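Cif-like 1 (Burkholderia cenocepacia, PDB 7JQY) probably hydrolyses epoxides to diols, as a member of the Cif-like epoxide hydrolases with an alpha/beta hydrolase fold. Local coordinates at residues R24-R29 with V67-A72; M50-H55 with T115-V120; T60-R65 with I208-D213. The protein carries 1 engineered substitution. One frame throughout, in Å; residues are numbered along the deposited sequence.

Contact 1 of 3, residues R24-R29 with V67-A72; sequences RRFSRR and VMPALA
Phe26 lies against the first turn of helix 68-73 and carries most of this contact. It stands where the chain enters strand 26-32, the outermost within this chain of the central alpha/beta hydrolase sheet. Its CG stands anti to its own carbonyl carbon (chi1 -64°), which sends the ring toward the helix. Beyond CB and CG, CD1 meets the methyl end of Met68, 3.7 Å from Met68 CE. The next atom, CE1, lies 3.7 Å from Met68 CB. At the tip, CZ is 3.5 Å from Met68 O, which meets the ring at its edge. On the other side of the tip, CE2 comes loosely to Pro69 CG at 4.3 Å.

The thioether of Met68 makes a Met-aromatic contact. SD sits above the ring face, 5.3 Å from the Phe26 centroid and 23° off the ring normal. The bend at chi3 (63°) folds CE back toward the ring. Phe22 stacks on Phe26, and Val41 of strand 37-43 touches both Phe26 and Met68 where the helix packs on the sheet.

Exposed Arg25 adds NH1, 3.9 Å from Ala72 CB, which meets the guanidinium at its edge. No hydrogen bond crosses; Met68 O already accepts from Ala72 N at 3.0 Å. The helix is therefore joined to the start of this outer strand by dispersion, sulfur-aromatic packing and perhaps a slight attraction of the ring edge for a carbonyl.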
ATOM      1  N   ARG B  24      21.123  10.510  32.524  1.00 51.21           N
ATOM      2  CA  ARG B  24      22.098  10.074  33.510  1.00 54.78           C
ATOM      3  C   ARG B  24      21.442   9.747  34.834  1.00 53.65           C
ATOM      4  O   ARG B  24      22.073   9.131  35.696  1.00 50.14           O
ATOM      5  CB  ARG B  24      23.163  11.161  33.713  1.00 55.62           C
ATOM      6  CG  ARG B  24      24.017  11.338  32.505  1.00 63.67           C
ATOM      7  CD  ARG B  24      25.104  10.286  32.513  1.00 71.86           C
ATOM      8  NE  ARG B  24      25.384   9.750  31.183  1.00 78.09           N
ATOM      9  CZ  ARG B  24      24.823   8.660  30.661  1.00 77.73           C
ATOM     10  NH1 ARG B  24      23.923   7.961  31.344  1.00 75.19           N
ATOM     11  NH2 ARG B  24      25.173   8.269  29.441  1.00 80.81           N
ATOM     12  N   ARG B  25      20.185  10.142  35.010  1.00 48.62           N
ATOM     13  CA  ARG B  25      19.509   9.924  36.290  1.00 47.43           C
ATOM     14  C   ARG B  25      18.430   8.841  36.372  1.00 48.10           C
ATOM     15  O   ARG B  25      18.065   8.431  37.475  1.00 46.72           O
ATOM     16  CB  ARG B  25      18.939  11.247  36.813  1.00 53.78           C
ATOM     17  CG  ARG B  25      19.995  12.267  37.205  1.00 57.97           C
ATOM     18  CD  ARG B  25      19.357  13.544  37.730  1.00 66.18           C
ATOM     19  NE  ARG B  25      18.439  13.281  38.835  1.00 71.80           N
ATOM     20  CZ  ARG B  25      18.800  13.244  40.113  1.00 71.97           C
ATOM     21  NH1 ARG B  25      17.896  12.998  41.052  1.00 68.07           N
ATOM     22  NH2 ARG B  25      20.064  13.454  40.454  1.00 68.29           N
ATOM     23  N   PHE B  26      17.913   8.370  35.242  1.00 46.65           N
ATOM     24  CA  PHE B  26      16.871   7.365  35.317  1.00 41.41           C
ATOM     25  C   PHE B  26      17.321   6.156  34.528  1.00 43.96           C
ATOM     26  O   PHE B  26      18.217   6.246  33.689  1.00 44.55           O
ATOM     27  CB  PHE B  26      15.535   7.923  34.809  1.00 40.31           C
ATOM     28  CG  PHE B  26      15.007   9.038  35.663  1.00 40.30           C
ATOM     29  CD1 PHE B  26      14.140   8.773  36.712  1.00 42.99           C
ATOM     30  CD2 PHE B  26      15.387  10.344  35.432  1.00 40.67           C
ATOM     31  CE1 PHE B  26      13.656   9.791  37.505  1.00 42.77           C
ATOM     32  CE2 PHE B  26      14.908  11.369  36.226  1.00 40.59           C
ATOM     33  CZ  PHE B  26      14.044  11.093  37.263  1.00 39.85           C
ATOM     34  N   SER B  27      16.682   5.023  34.799  1.00 43.07           N
ATOM     35  CA  SER B  27      17.081   3.765  34.202  1.00 41.90           C
ATOM     36  C   SER B  27      15.835   3.005  33.794  1.00 40.75           C
ATOM     37  O   SER B  27      14.810   3.054  34.476  1.00 41.51           O
ATOM     38  CB  SER B  27      17.909   2.906  35.173  1.00 43.68           C
ATOM     39  OG  SER B  27      19.053   3.613  35.599  1.00 46.24           O
ATOM     40  N   ARG B  28      15.950   2.265  32.700  1.00 39.88           N
ATOM     41  CA  ARG B  28      14.880   1.392  32.251  1.00 37.69           C
ATOM     42  C   ARG B  28      15.086   0.031  32.886  1.00 40.39           C
ATOM     43  O   ARG B  28      16.195  -0.513  32.858  1.00 44.20           O
ATOM     44  CB  ARG B  28      14.858   1.280  30.722  1.00 34.75           C
ATOM     45  CG  ARG B  28      14.719   2.619  30.003  1.00 37.76           C
ATOM     46  CD  ARG B  28      14.620   2.411  28.513  1.00 33.25           C
ATOM     47  NE  ARG B  28      13.883   1.190  28.234  1.00 34.81           N
ATOM     48  CZ  ARG B  28      13.919   0.540  27.079  1.00 35.57           C
ATOM     49  NH1 ARG B  28      14.660   0.999  26.080  1.00 38.20           N
ATOM     50  NH2 ARG B  28      13.219  -0.573  26.927  1.00 32.99           N
ATOM     51  N   ARG B  29      14.014  -0.523  33.440  1.00 40.30           N
ATOM     52  CA  ARG B  29      14.065  -1.778  34.166  1.00 38.00           C
ATOM     53  C   ARG B  29      12.828  -2.589  33.817  1.00 38.73           C
ATOM     54  O   ARG B  29      11.806  -2.054  33.368  1.00 34.11           O
ATOM     55  CB  ARG B  29      14.109  -1.539  35.683  1.00 39.78           C
ATOM     56  CG  ARG B  29      15.434  -1.761  36.358  1.00 42.43           C
ATOM     57  CD  ARG B  29      16.418  -0.657  36.062  1.00 47.12           C
ATOM     58  NE  ARG B  29      17.764  -1.046  36.486  1.00 55.61           N
ATOM     59  CZ  ARG B  29      18.837  -1.028  35.699  1.00 54.85           C
ATOM     60  NH1 ARG B  29      18.769  -0.477  34.494  1.00 50.81           N
ATOM     61  NH2 ARG B  29      20.017  -1.425  36.167  1.00 56.53           N
ATOM     62  N   VAL B  67       8.064  15.600  35.272  1.00 39.27           N
ATOM     63  CA  VAL B  67       7.709  15.522  36.679  1.00 37.94           C
ATOM     64  C   VAL B  67       8.710  14.688  37.473  1.00 41.32           C
ATOM     65  O   VAL B  67       9.072  15.058  38.589  1.00 42.17           O
ATOM     66  CB  VAL B  67       6.276  14.964  36.816  1.00 38.32           C
ATOM     67  CG1 VAL B  67       5.961  14.635  38.266  1.00 40.63           C
ATOM     68  CG2 VAL B  67       5.259  15.977  36.277  1.00 37.71           C
ATOM     69  N   MET B  68       9.209  13.592  36.896  1.00 38.66           N
ATOM     70  CA  MET B  68      10.100  12.698  37.639  1.00 40.64           C
ATOM     71  C   MET B  68      11.395  13.345  38.122  1.00 40.64           C
ATOM     72  O   MET B  68      11.867  12.960  39.209  1.00 42.58           O
ATOM     73  CB  MET B  68      10.417  11.460  36.790  1.00 38.75           C
ATOM     74  CG  MET B  68       9.179  10.742  36.315  1.00 37.70           C
ATOM     75  SD  MET B  68       9.448   9.777  34.817  1.00 40.95           S
ATOM     76  CE  MET B  68      10.639   8.576  35.406  1.00 35.94           C
ATOM     77  N   PRO B  69      12.048  14.251  37.382  1.00 40.69           N
ATOM     78  CA  PRO B  69      13.277  14.858  37.929  1.00 43.80           C
ATOM     79  C   PRO B  69      13.051  15.606  39.232  1.00 47.95           C
ATOM     80  O   PRO B  69      13.790  15.393  40.205  1.00 46.38           O
ATOM     81  CB  PRO B  69      13.733  15.795  36.800  1.00 44.36           C
ATOM     82  CG  PRO B  69      13.148  15.227  35.575  1.00 41.78           C
ATOM     83  CD  PRO B  69      11.824  14.671  35.986  1.00 41.03           C
ATOM     84  N   ALA B  70      12.047  16.490  39.275  1.00 45.66           N
ATOM     85  CA  ALA B  70      11.796  17.275  40.482  1.00 45.20           C
ATOM     86  C   ALA B  70      11.396  16.387  41.658  1.00 46.09           C
ATOM     87  O   ALA B  70      11.764  16.666  42.803  1.00 48.23           O
ATOM     88  CB  ALA B  70      10.725  18.332  40.207  1.00 42.58           C
ATOM     89  N   LEU B  71      10.638  15.313  41.399  1.00 44.59           N
ATOM     90  CA  LEU B  71      10.282  14.396  42.477  1.00 44.69           C
ATOM     91  C   LEU B  71      11.515  13.707  43.039  1.00 49.23           C
ATOM     92  O   LEU B  71      11.684  13.609  44.258  1.00 48.77           O
ATOM     93  CB  LEU B  71       9.284  13.349  41.972  1.00 40.72           C
ATOM     94  CG  LEU B  71       7.844  13.798  41.760  1.00 44.22           C
ATOM     95  CD1 LEU B  71       7.015  12.651  41.230  1.00 40.81           C
ATOM     96  CD2 LEU B  71       7.277  14.320  43.074  1.00 43.37           C
ATOM     97  N   ALA B  72      12.406  13.257  42.162  1.00 48.19           N
ATOM     98  CA  ALA B  72      13.594  12.554  42.614  1.00 49.05           C
ATOM     99  C   ALA B  72      14.600  13.491  43.271  1.00 52.17           C
ATOM    100  O   ALA B  72      15.397  13.046  44.106  1.00 52.19           O
ATOM    101  CB  ALA B  72      14.238  11.824  41.437  1.00 46.14           C
TER

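Contact 2 of 3, residues M50-H55 with T115-V120; sequences MVVLLH and TRIHLV
Met50 to Leu54 and Ile117 to Val120 pair as neighbouring parallel strands inside the central sheet of the alpha/beta hydrolase fold.

Backbone hydrogen bonds come first. His118 N gives to Met50 O at 2.8 Å, and Val52 N gives to His118 O at 2.9 Å. Further along, Val120 N gives to Val52 O at 2.9 Å and Leu54 N to Val120 O at 2.8 Å. Each of these oxygens also has a CA-H of the other strand close by; the shortest such contact is Ile117 CA to Met50 O, 3.3 Å.

Apolar packing follows on both faces. On one face Leu119 CD1 lies alongside Val52, 3.7 Å from Val52 CB. Ile117 CG2 touches Met50 SD, while Ile117 CD1 reaches Val52 CG2. Val109 of helix 98-111 touches Met50, Val52 and Ile117. On the other face Leu53 CD2 presses on Val120 CB at 3.5 Å, the two side chains pointing the same way. Leu53 has its CG anti to the carbonyl carbon (chi1 -47°), and from there CD2 swings over to its neighbour.

One polar side chain joins this second face. His118 CB packs at 4.1 Å on Val51 CG2, and its NE2 hydrogen-bonds to Glu49.

Side by side, strand 117-122 leads to the turn holding engineered Ser123, the probable nucleophile elbow, and strand 50-54 to His55, which opens an HGxP stretch like that of related epoxide hydrolases. Four short backbone bonds thus satisfy buried N-H and C=O groups, with apolar packing on both faces.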
ATOM      1  N   MET B  50       8.750   5.935  48.099  1.00 47.49           N
ATOM      2  CA  MET B  50       8.467   5.602  46.712  1.00 49.76           C
ATOM      3  C   MET B  50       7.261   6.375  46.193  1.00 50.21           C
ATOM      4  O   MET B  50       6.217   6.428  46.847  1.00 48.78           O
ATOM      5  CB  MET B  50       8.211   4.112  46.556  1.00 46.54           C
ATOM      6  CG  MET B  50       8.086   3.720  45.108  1.00 49.24           C
ATOM      7  SD  MET B  50       7.970   1.955  44.869  1.00 49.21           S
ATOM      8  CE  MET B  50       9.647   1.473  45.267  1.00 55.20           C
ATOM      9  N   VAL B  51       7.413   6.973  45.013  1.00 49.08           N
ATOM     10  CA  VAL B  51       6.324   7.618  44.291  1.00 45.71           C
ATOM     11  C   VAL B  51       6.113   6.844  42.997  1.00 45.07           C
ATOM     12  O   VAL B  51       7.006   6.805  42.139  1.00 43.32           O
ATOM     13  CB  VAL B  51       6.610   9.101  44.005  1.00 46.39           C
ATOM     14  CG1 VAL B  51       5.419   9.744  43.309  1.00 48.22           C
ATOM     15  CG2 VAL B  51       6.924   9.834  45.297  1.00 48.09           C
ATOM     16  N   VAL B  52       4.941   6.228  42.858  1.00 43.13           N
ATOM     17  CA  VAL B  52       4.572   5.471  41.668  1.00 40.97           C
ATOM     18  C   VAL B  52       3.692   6.352  40.793  1.00 43.12           C
ATOM     19  O   VAL B  52       2.730   6.973  41.281  1.00 41.95           O
ATOM     20  CB  VAL B  52       3.858   4.161  42.039  1.00 39.58           C
ATOM     21  CG1 VAL B  52       3.349   3.465  40.807  1.00 35.60           C
ATOM     22  CG2 VAL B  52       4.795   3.268  42.819  1.00 43.45           C
ATOM     23  N   LEU B  53       4.038   6.430  39.507  1.00 38.85           N
ATOM     24  CA  LEU B  53       3.327   7.242  38.527  1.00 38.36           C
ATOM     25  C   LEU B  53       2.745   6.330  37.461  1.00 39.47           C
ATOM     26  O   LEU B  53       3.467   5.512  36.881  1.00 36.21           O
ATOM     27  CB  LEU B  53       4.266   8.273  37.883  1.00 37.80           C
ATOM     28  CG  LEU B  53       5.154   9.075  38.842  1.00 39.61           C
ATOM     29  CD1 LEU B  53       6.090   9.998  38.105  1.00 35.95           C
ATOM     30  CD2 LEU B  53       4.287   9.875  39.787  1.00 42.81           C
ATOM     31  N   LEU B  54       1.443   6.466  37.208  1.00 35.23           N
ATOM     32  CA  LEU B  54       0.721   5.614  36.272  1.00 33.10           C
ATOM     33  C   LEU B  54       0.091   6.476  35.183  1.00 37.69           C
ATOM     34  O   LEU B  54      -0.827   7.268  35.453  1.00 33.41           O
ATOM     35  CB  LEU B  54      -0.348   4.787  36.994  1.00 36.67           C
ATOM     36  CG  LEU B  54       0.100   3.780  38.064  1.00 36.13           C
ATOM     37  CD1 LEU B  54      -1.116   3.125  38.702  1.00 34.68           C
ATOM     38  CD2 LEU B  54       1.060   2.717  37.500  1.00 35.48           C
ATOM     39  N   HIS B  55       0.568   6.288  33.953  1.00 32.51           N
ATOM     40  CA  HIS B  55       0.076   6.958  32.760  1.00 33.29           C
ATOM     41  C   HIS B  55      -1.302   6.413  32.366  1.00 34.76           C
ATOM     42  O   HIS B  55      -1.863   5.520  33.007  1.00 34.99           O
ATOM     43  CB  HIS B  55       1.055   6.737  31.609  1.00 31.33           C
ATOM     44  CG  HIS B  55       1.111   5.311  31.176  1.00 30.76           C
ATOM     45  ND1 HIS B  55       0.153   4.745  30.364  1.00 29.48           N
ATOM     46  CD2 HIS B  55       1.971   4.315  31.495  1.00 32.73           C
ATOM     47  CE1 HIS B  55       0.433   3.469  30.179  1.00 33.37           C
ATOM     48  NE2 HIS B  55       1.531   3.182  30.856  1.00 32.44           N
ATOM     49  N   THR B 115       6.552  -1.252  50.632  1.00 59.80           N
ATOM     50  CA  THR B 115       5.207  -1.568  51.087  1.00 65.35           C
ATOM     51  C   THR B 115       4.313  -0.344  51.155  1.00 65.37           C
ATOM     52  O   THR B 115       3.099  -0.497  51.009  1.00 70.14           O
ATOM     53  CB  THR B 115       5.210  -2.258  52.470  1.00 64.57           C
ATOM     54  OG1 THR B 115       6.158  -1.624  53.340  1.00 64.83           O
ATOM     55  CG2 THR B 115       5.539  -3.738  52.340  1.00 65.16           C
ATOM     56  N   ARG B 116       4.886   0.855  51.343  1.00 64.57           N
ATOM     57  CA  ARG B 116       4.135   2.134  51.406  1.00 60.57           C
ATOM     58  C   ARG B 116       4.592   3.065  50.268  1.00 57.66           C
ATOM     59  O   ARG B 116       5.794   3.279  50.101  1.00 58.98           O
ATOM     60  CB  ARG B 116       4.335   2.812  52.761  1.00 66.15           C
ATOM     61  CG  ARG B 116       3.837   1.998  53.945  1.00 69.01           C
ATOM     62  CD  ARG B 116       2.337   1.763  53.863  1.00 69.83           C
ATOM     63  NE  ARG B 116       1.838   1.014  55.014  1.00 74.95           N
ATOM     64  CZ  ARG B 116       1.744  -0.311  55.060  1.00 74.22           C
ATOM     65  NH1 ARG B 116       2.115  -1.040  54.017  1.00 76.26           N
ATOM     66  NH2 ARG B 116       1.279  -0.907  56.148  1.00 76.99           N
ATOM     67  N   ILE B 117       3.655   3.621  49.480  1.00 53.61           N
ATOM     68  CA  ILE B 117       3.990   4.404  48.295  1.00 52.13           C
ATOM     69  C   ILE B 117       3.065   5.610  48.249  1.00 51.01           C
ATOM     70  O   ILE B 117       1.953   5.580  48.784  1.00 50.14           O
ATOM     71  CB  ILE B 117       3.828   3.593  46.991  1.00 51.74           C
ATOM     72  CG1 ILE B 117       2.362   3.177  46.846  1.00 48.87           C
ATOM     73  CG2 ILE B 117       4.760   2.377  46.974  1.00 49.08           C
ATOM     74  CD1 ILE B 117       2.005   2.577  45.524  1.00 47.31           C
ATOM     75  N   HIS B 118       3.549   6.692  47.651  1.00 49.85           N
ATOM     76  CA  HIS B 118       2.674   7.739  47.143  1.00 50.48           C
ATOM     77  C   HIS B 118       2.298   7.356  45.718  1.00 50.14           C
ATOM     78  O   HIS B 118       3.098   6.743  45.000  1.00 46.25           O
ATOM     79  CB  HIS B 118       3.370   9.098  47.161  1.00 47.82           C
ATOM     80  CG  HIS B 118       3.869   9.500  48.514  1.00 54.62           C
ATOM     81  ND1 HIS B 118       3.080  10.153  49.439  1.00 56.64           N
ATOM     82  CD2 HIS B 118       5.074   9.325  49.108  1.00 55.37           C
ATOM     83  CE1 HIS B 118       3.782  10.376  50.536  1.00 55.51           C
ATOM     84  NE2 HIS B 118       4.996   9.885  50.360  1.00 56.38           N
ATOM     85  N   LEU B 119       1.072   7.679  45.321  1.00 45.81           N
ATOM     86  CA  LEU B 119       0.510   7.145  44.087  1.00 45.00           C
ATOM     87  C   LEU B 119      -0.118   8.268  43.275  1.00 43.42           C
ATOM     88  O   LEU B 119      -0.990   8.988  43.776  1.00 47.85           O
ATOM     89  CB  LEU B 119      -0.513   6.046  44.391  1.00 44.67           C
ATOM     90  CG  LEU B 119      -0.959   5.149  43.240  1.00 45.02           C
ATOM     91  CD1 LEU B 119       0.239   4.627  42.455  1.00 43.78           C
ATOM     92  CD2 LEU B 119      -1.827   4.009  43.762  1.00 44.65           C
ATOM     93  N   VAL B 120       0.308   8.395  42.017  1.00 39.29           N
ATOM     94  CA  VAL B 120      -0.184   9.400  41.081  1.00 38.23           C
ATOM     95  C   VAL B 120      -0.682   8.701  39.822  1.00 41.36           C
ATOM     96  O   VAL B 120       0.033   7.873  39.245  1.00 41.20           O
ATOM     97  CB  VAL B 120       0.914  10.413  40.712  1.00 39.32           C
ATOM     98  CG1 VAL B 120       0.322  11.552  39.867  1.00 39.72           C
ATOM     99  CG2 VAL B 120       1.614  10.928  41.960  1.00 42.03           C
TER

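Contact 3 of 3, residues T60-R65 with I208-D213; sequences TWYTWR and IAVYAD
Tyr211 OH is surrounded by polar groups where the helical cap meets the alpha/beta core. It hydrogen-bonds to Asp288. Thr63 OG1 lies 3.2 Å from Tyr211 OH in a weak bond whose proton is not settled, since Asp288 is also near. Arg65 NH1 stands 3.1 Å from the same Tyr211 OH, and Arg65 NH2 forms a salt bridge with Asp288. One carboxylate oxygen, Asp288 OD1, therefore serves both Tyr211 OH and Arg65 NH2.

Tyr211 sits on helix 205-215, part of the insertion between two strands of the core. Its CG is anti to its carbonyl carbon (chi1 -51°), and the ring runs out to the loop of residues 60-65. Tyr62 turns an edge toward the Tyr211 face in an offset edge-to-face pair. Centroids are 5.9 Å apart and the planes are at 73°. Val210 CG1 covers one face of Tyr62 as a CH-pi contact, 3.9 Å from the ring centroid. Arg65 CD lies over the opposite face, so the ring is sandwiched. Asp207 holds Tyr62 by its hydroxyl.

The loop is braced from within. Thr60 OG1 accepts from Tyr62 N at 3.2 Å, an ST turn. Tyr62 O takes two donors from opposite faces of its plane: Arg65 N, and Arg65 NH1 at 2.9 Å, with Tyr62 O lying in the guanidinium plane of Arg65.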
ATOM      1  N   THR B  60       2.506   6.415  27.721  1.00 28.65           N
ATOM      2  CA  THR B  60       3.462   5.530  28.359  1.00 30.37           C
ATOM      3  C   THR B  60       4.028   6.287  29.547  1.00 31.11           C
ATOM      4  O   THR B  60       3.605   7.413  29.835  1.00 32.49           O
ATOM      5  CB  THR B  60       4.593   5.124  27.404  1.00 29.73           C
ATOM      6  OG1 THR B  60       5.317   6.302  27.041  1.00 28.19           O
ATOM      7  CG2 THR B  60       4.066   4.419  26.160  1.00 25.06           C
ATOM      8  N   TRP B  61       5.033   5.692  30.199  1.00 31.67           N
ATOM      9  CA  TRP B  61       5.757   6.389  31.261  1.00 32.27           C
ATOM     10  C   TRP B  61       6.260   7.750  30.803  1.00 33.08           C
ATOM     11  O   TRP B  61       6.424   8.665  31.621  1.00 35.14           O
ATOM     12  CB  TRP B  61       6.939   5.534  31.736  1.00 33.60           C
ATOM     13  CG  TRP B  61       8.081   5.540  30.761  1.00 33.69           C
ATOM     14  CD1 TRP B  61       8.319   4.625  29.773  1.00 31.53           C
ATOM     15  CD2 TRP B  61       9.124   6.524  30.657  1.00 36.17           C
ATOM     16  NE1 TRP B  61       9.440   4.981  29.062  1.00 33.57           N
ATOM     17  CE2 TRP B  61       9.957   6.136  29.588  1.00 33.30           C
ATOM     18  CE3 TRP B  61       9.434   7.691  31.366  1.00 33.22           C
ATOM     19  CZ2 TRP B  61      11.078   6.873  29.212  1.00 31.71           C
ATOM     20  CZ3 TRP B  61      10.556   8.419  30.992  1.00 33.96           C
ATOM     21  CH2 TRP B  61      11.358   8.009  29.921  1.00 33.51           C
ATOM     22  N   TYR B  62       6.523   7.900  29.499  1.00 32.19           N
ATOM     23  CA  TYR B  62       7.152   9.104  28.967  1.00 30.89           C
ATOM     24  C   TYR B  62       6.359  10.368  29.289  1.00 32.56           C
ATOM     25  O   TYR B  62       6.908  11.472  29.201  1.00 31.36           O
ATOM     26  CB  TYR B  62       7.333   8.938  27.453  1.00 29.45           C
ATOM     27  CG  TYR B  62       8.000  10.094  26.718  1.00 32.93           C
ATOM     28  CD1 TYR B  62       9.383  10.244  26.715  1.00 33.51           C
ATOM     29  CD2 TYR B  62       7.242  11.017  25.998  1.00 28.83           C
ATOM     30  CE1 TYR B  62       9.995  11.290  26.021  1.00 30.29           C
ATOM     31  CE2 TYR B  62       7.840  12.055  25.303  1.00 30.49           C
ATOM     32  CZ  TYR B  62       9.217  12.193  25.320  1.00 34.30           C
ATOM     33  OH  TYR B  62       9.811  13.231  24.633  1.00 32.44           O
ATOM     34  N   THR B  63       5.081  10.238  29.657  1.00 31.71           N
ATOM     35  CA  THR B  63       4.296  11.427  29.959  1.00 34.02           C
ATOM     36  C   THR B  63       4.745  12.117  31.244  1.00 33.11           C
ATOM     37  O   THR B  63       4.477  13.309  31.411  1.00 35.22           O
ATOM     38  CB  THR B  63       2.801  11.080  30.016  1.00 34.61           C
ATOM     39  OG1 THR B  63       2.039  12.284  29.917  1.00 33.58           O
ATOM     40  CG2 THR B  63       2.431  10.368  31.305  1.00 33.02           C
ATOM     41  N   TRP B  64       5.461  11.420  32.122  1.00 34.57           N
ATOM     42  CA  TRP B  64       5.945  11.966  33.383  1.00 35.70           C
ATOM     43  C   TRP B  64       7.343  12.556  33.272  1.00 36.47           C
ATOM     44  O   TRP B  64       7.966  12.831  34.301  1.00 35.62           O
ATOM     45  CB  TRP B  64       5.932  10.885  34.468  1.00 37.01           C
ATOM     46  CG  TRP B  64       4.593  10.229  34.622  1.00 35.49           C
ATOM     47  CD1 TRP B  64       4.236   8.997  34.187  1.00 37.05           C
ATOM     48  CD2 TRP B  64       3.431  10.788  35.241  1.00 38.40           C
ATOM     49  NE1 TRP B  64       2.929   8.739  34.502  1.00 36.00           N
ATOM     50  CE2 TRP B  64       2.408   9.825  35.151  1.00 37.54           C
ATOM     51  CE3 TRP B  64       3.154  12.012  35.865  1.00 39.08           C
ATOM     52  CZ2 TRP B  64       1.124  10.045  35.659  1.00 38.39           C
ATOM     53  CZ3 TRP B  64       1.873  12.229  36.375  1.00 36.53           C
ATOM     54  CH2 TRP B  64       0.879  11.253  36.265  1.00 38.57           C
ATOM     55  N   ARG B  65       7.840  12.756  32.048  1.00 35.61           N
ATOM     56  CA  ARG B  65       9.242  13.114  31.853  1.00 35.24           C
ATOM     57  C   ARG B  65       9.618  14.422  32.539  1.00 40.60           C
ATOM     58  O   ARG B  65      10.762  14.573  32.988  1.00 41.02           O
ATOM     59  CB  ARG B  65       9.547  13.206  30.364  1.00 35.60           C
ATOM     60  CG  ARG B  65       8.773  14.288  29.654  1.00 33.57           C
ATOM     61  CD  ARG B  65       8.772  14.056  28.163  1.00 33.84           C
ATOM     62  NE  ARG B  65       7.950  15.043  27.479  1.00 33.68           N
ATOM     63  CZ  ARG B  65       6.642  14.924  27.305  1.00 33.39           C
ATOM     64  NH1 ARG B  65       6.006  13.849  27.768  1.00 29.14           N
ATOM     65  NH2 ARG B  65       5.974  15.888  26.671  1.00 30.76           N
ATOM     66  N   ILE B 208       4.330  13.827  21.009  1.00 33.10           N
ATOM     67  CA  ILE B 208       3.150  12.977  20.857  1.00 32.39           C
ATOM     68  C   ILE B 208       3.485  11.735  20.029  1.00 34.53           C
ATOM     69  O   ILE B 208       2.967  10.643  20.295  1.00 35.45           O
ATOM     70  CB  ILE B 208       1.984  13.782  20.244  1.00 35.05           C
ATOM     71  CG1 ILE B 208       1.770  15.100  21.005  1.00 32.32           C
ATOM     72  CG2 ILE B 208       0.696  12.965  20.271  1.00 34.16           C
ATOM     73  CD1 ILE B 208       0.992  16.133  20.228  1.00 35.50           C
ATOM     74  N   ALA B 209       4.390  11.865  19.055  1.00 32.53           N
ATOM     75  CA  ALA B 209       4.759  10.722  18.218  1.00 35.20           C
ATOM     76  C   ALA B 209       5.437   9.617  19.026  1.00 31.54           C
ATOM     77  O   ALA B 209       5.383   8.445  18.641  1.00 32.26           O
ATOM     78  CB  ALA B 209       5.667  11.176  17.074  1.00 33.54           C
ATOM     79  N   VAL B 210       6.069   9.964  20.145  1.00 32.79           N
ATOM     80  CA  VAL B 210       6.627   8.939  21.018  1.00 33.06           C
ATOM     81  C   VAL B 210       5.522   8.019  21.521  1.00 35.54           C
ATOM     82  O   VAL B 210       5.668   6.786  21.518  1.00 33.72           O
ATOM     83  CB  VAL B 210       7.379   9.601  22.183  1.00 32.74           C
ATOM     84  CG1 VAL B 210       7.824   8.555  23.195  1.00 30.48           C
ATOM     85  CG2 VAL B 210       8.552  10.411  21.653  1.00 35.38           C
ATOM     86  N   TYR B 211       4.390   8.599  21.942  1.00 31.34           N
ATOM     87  CA  TYR B 211       3.236   7.787  22.321  1.00 31.00           C
ATOM     88  C   TYR B 211       2.704   7.007  21.126  1.00 29.53           C
ATOM     89  O   TYR B 211       2.481   5.793  21.207  1.00 29.16           O
ATOM     90  CB  TYR B 211       2.119   8.666  22.888  1.00 31.55           C
ATOM     91  CG  TYR B 211       2.493   9.627  23.987  1.00 32.68           C
ATOM     92  CD1 TYR B 211       3.244   9.214  25.090  1.00 29.94           C
ATOM     93  CD2 TYR B 211       2.043  10.943  23.948  1.00 31.87           C
ATOM     94  CE1 TYR B 211       3.565  10.101  26.104  1.00 31.90           C
ATOM     95  CE2 TYR B 211       2.351  11.835  24.954  1.00 32.43           C
ATOM     96  CZ  TYR B 211       3.103  11.415  26.036  1.00 35.68           C
ATOM     97  OH  TYR B 211       3.408  12.313  27.031  1.00 33.45           O
ATOM     98  N   ALA B 212       2.470   7.696  20.006  1.00 31.43           N
ATOM     99  CA  ALA B 212       1.864   7.042  18.851  1.00 31.83           C
ATOM    100  C   ALA B 212       2.712   5.865  18.372  1.00 32.85           C
ATOM    101  O   ALA B 212       2.168   4.819  17.993  1.00 32.31           O
ATOM    102  CB  ALA B 212       1.639   8.059  17.729  1.00 30.23           C
ATOM    103  N   ASP B 213       4.044   6.015  18.370  1.00 32.62           N
ATOM    104  CA  ASP B 213       4.907   4.909  17.940  1.00 34.44           C
ATOM    105  C   ASP B 213       4.843   3.724  18.902  1.00 33.87           C
ATOM    106  O   ASP B 213       4.980   2.571  18.477  1.00 33.66           O
ATOM    107  CB  ASP B 213       6.348   5.397  17.750  1.00 33.42           C
ATOM    108  CG  ASP B 213       6.477   6.405  16.598  1.00 38.71           C
ATOM    109  OD1 ASP B 213       5.457   6.683  15.903  1.00 37.49           O
ATOM    110  OD2 ASP B 213       7.588   6.935  16.397  1.00 35.86           O
TER

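How the contacts relate
From the N terminus the chain passes from a short helix into the outer strand within 24-29, runs through strand 50-54 and the loop 60-65, and reaches helix 68-73, where contact 1 closes the shortest loop. Contact 2 closes next, when strand 117-122 joins the sheet. Contact 3 closes last, once the cap has brought in 208-213. Each pair of contacts crosses and none nests. Contact 1 ties outer strand to helix, contact 2 ties strand to strand, and contact 3 ties core to cap. They also touch. Met68 CG lies 3.6 Å from Leu53 CD1, Met68 SD 4.0 Å from Trp61 CE3, and His55 CB 3.2 Å from Thr60 O.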